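DNA polymerase III subunit beta (Helicobacter pylori 26695, PDB 4S3I) forms a ring-shaped sliding clamp that tethers DNA polymerases and other proteins to DNA and so confers processivity. Local coordinates at residues Ser8-Glu13 and Leu84-Ile89. Residues are numbered along the deposited sequence; the frame is centred on the assembly and turned at random.
Sequences SKNDLE and LKDSNI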
loop_
_atom_site.group_PDB
_atom_site.type_symbol
_atom_site.label_atom_id
_atom_site.label_comp_id
_atom_site.label_asym_id
_atom_site.label_seq_id
_atom_site.Cartn_x
_atom_site.Cartn_y
_atom_site.Cartn_z
ATOM N N SER A 8 24.881 -10.330 14.281
ATOM C CA SER A 8 24.493 -10.558 12.905
ATOM C C SER A 8 23.515 -9.468 12.468
ATOM O O SER A 8 22.545 -9.176 13.170
ATOM C CB SER A 8 23.843 -11.934 12.769
ATOM O OG SER A 8 23.349 -12.143 11.460
ATOM N N LYS A 9 23.769 -8.878 11.305
ATOM C CA LYS A 9 22.915 -7.827 10.759
ATOM C C LYS A 9 21.462 -8.285 10.643
ATOM O O LYS A 9 20.537 -7.588 11.063
ATOM C CB LYS A 9 23.461 -7.384 9.390
ATOM C CG LYS A 9 22.790 -6.156 8.773
ATOM C CD LYS A 9 21.532 -6.517 7.994
ATOM C CE LYS A 9 21.360 -5.634 6.770
ATOM N NZ LYS A 9 20.070 -5.930 6.082
ATOM N N ASN A 10 21.254 -9.462 10.065
ATOM C CA ASN A 10 19.893 -9.940 9.859
ATOM C C ASN A 10 19.158 -10.289 11.152
ATOM O O ASN A 10 17.952 -10.042 11.265
ATOM C CB ASN A 10 19.868 -11.107 8.869
ATOM C CG ASN A 10 20.357 -10.705 7.492
ATOM O OD1 ASN A 10 19.761 -9.845 6.835
ATOM N ND2 ASN A 10 21.451 -11.319 7.048
ATOM N N ASP A 11 19.872 -10.860 12.118
ATOM C CA ASP A 11 19.291 -11.133 13.429
ATOM C C ASP A 11 18.861 -9.820 14.076
ATOM O O ASP A 11 17.752 -9.687 14.597
ATOM C CB ASP A 11 20.317 -11.794 14.347
ATOM C CG ASP A 11 20.671 -13.212 13.932
ATOM O OD1 ASP A 11 19.929 -13.806 13.125
ATOM O OD2 ASP A 11 21.691 -13.729 14.447
ATOM N N LEU A 12 19.756 -8.847 14.031
ATOM C CA LEU A 12 19.493 -7.551 14.652
ATOM C C LEU A 12 18.303 -6.875 13.963
ATOM O O LEU A 12 17.353 -6.440 14.624
ATOM C CB LEU A 12 20.743 -6.673 14.592
ATOM C CG LEU A 12 20.629 -5.247 15.125
ATOM C CD1 LEU A 12 20.244 -5.250 16.606
ATOM C CD2 LEU A 12 21.945 -4.504 14.918
ATOM N N GLU A 13 18.341 -6.816 12.635
ATOM C CA GLU A 13 17.280 -6.152 11.875
ATOM C C GLU A 13 15.915 -6.771 12.177
ATOM O O GLU A 13 14.949 -6.058 12.462
ATOM C CB GLU A 13 17.568 -6.196 10.370
ATOM C CG GLU A 13 16.453 -5.587 9.500
ATOM C CD GLU A 13 16.846 -5.432 8.028
ATOM O OE1 GLU A 13 16.038 -4.886 7.250
ATOM O OE2 GLU A 13 17.958 -5.854 7.647
ATOM N N LEU A 84 22.420 -1.206 5.968
ATOM C CA LEU A 84 23.793 -1.708 6.055
ATOM C C LEU A 84 24.007 -2.952 5.194
ATOM O O LEU A 84 23.074 -3.446 4.557
ATOM C CB LEU A 84 24.172 -1.982 7.508
ATOM C CG LEU A 84 24.454 -0.711 8.304
ATOM C CD1 LEU A 84 24.753 -1.022 9.763
ATOM C CD2 LEU A 84 25.621 0.034 7.669
ATOM N N LYS A 85 25.242 -3.442 5.149
ATOM C CA LYS A 85 25.532 -4.647 4.373
ATOM C C LYS A 85 25.141 -5.878 5.186
ATOM O O LYS A 85 24.845 -5.773 6.375
ATOM C CB LYS A 85 27.019 -4.702 3.993
ATOM C CG LYS A 85 27.487 -3.560 3.085
ATOM C CD LYS A 85 28.940 -3.742 2.640
ATOM C CE LYS A 85 29.422 -2.562 1.797
ATOM N NZ LYS A 85 28.513 -2.301 0.644
ATOM N N ASP A 86 25.135 -7.038 4.545
ATOM C CA ASP A 86 24.900 -8.289 5.250
ATOM C C ASP A 86 26.230 -8.837 5.758
ATOM O O ASP A 86 26.716 -9.871 5.295
ATOM C CB ASP A 86 24.190 -9.304 4.348
ATOM C CG ASP A 86 22.756 -8.902 4.033
ATOM O OD1 ASP A 86 21.990 -8.623 4.982
ATOM O OD2 ASP A 86 22.398 -8.853 2.833
ATOM N N SER A 87 26.821 -8.100 6.692
ATOM C CA SER A 87 28.009 -8.524 7.419
ATOM C C SER A 87 27.828 -8.099 8.880
ATOM O O SER A 87 26.957 -7.278 9.187
ATOM C CB SER A 87 29.276 -7.905 6.818
ATOM O OG SER A 87 29.313 -6.501 7.003
ATOM N N ASN A 88 28.626 -8.661 9.779
ATOM C CA ASN A 88 28.427 -8.424 11.203
ATOM C C ASN A 88 28.544 -6.949 11.605
ATOM O O ASN A 88 29.295 -6.184 10.999
ATOM C CB ASN A 88 29.396 -9.280 12.026
ATOM C CG ASN A 88 28.980 -10.741 12.080
ATOM O OD1 ASN A 88 27.970 -11.137 11.492
ATOM N ND2 ASN A 88 29.764 -11.551 12.791
ATOM N N ILE A 89 27.810 -6.572 12.647
ATOM C CA ILE A 89 27.769 -5.188 13.119
ATOM C C ILE A 89 28.316 -5.064 14.526
ATOM O O ILE A 89 27.961 -5.845 15.405
ATOM C CB ILE A 89 26.326 -4.661 13.097
ATOM C CG1 ILE A 89 25.834 -4.574 11.649
ATOM C CG2 ILE A 89 26.220 -3.295 13.790
ATOM C CD1 ILE A 89 24.351 -4.324 11.523
#
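Lys9, in the first turn of helix 9-19, lays its aliphatic chain across the carbonyl oxygens of Lys85 and Ser87 and against the side chain of Ile89. The packing is closest at its CG, 3.2 Å from Lys85 O, and CE also lies against that oxygen. On its other contact CG rests 3.7 Å from CD1 of Ile89. CG leaves anti to the backbone N (chi1 -172°), and bends at chi2 and chi3 then carry the chain past the carbonyls to its ammonium end. A long residue with a greasy stem and a charged tip suits this place: the methylenes fill the buried part while NZ reaches acidic partners. Deeper in, Leu12 and Ile89 meet at about a right angle, CD2 to CD1 at 4.2 Å, and both touch Ile81 of helix 74-82; these branched apolar side chains help close the hydrophobic interior between helices and sheet. In the N-terminal domain of the clamp, Ser8 occupies the N-cap between strand 4-7 and helix 9-19, and Ile89 starts strand 89-94, which pairs antiparallel with strand 4-7 through backbone bonds to Val7, so the loop 84-88 runs into the strand beside the one that leads into the helix. The polar side is a salt-bridge network of Lys9, Glu13 and Asp86. Within the helix Lys9 NZ grips Glu13 OE2 tightly (2.6 Å), nearly along its C-O bond, and Arg17 is a second partner of Glu13. Looseness belongs to exposed, poorly ordered Asp86, the centre of an inverse gamma turn, whose OD1 is held across the contact at 3.5 Å from Lys9 NZ. Lys85, whose CB points away from the helix, makes its salt bridge through NZ to Glu268 of the second subunit.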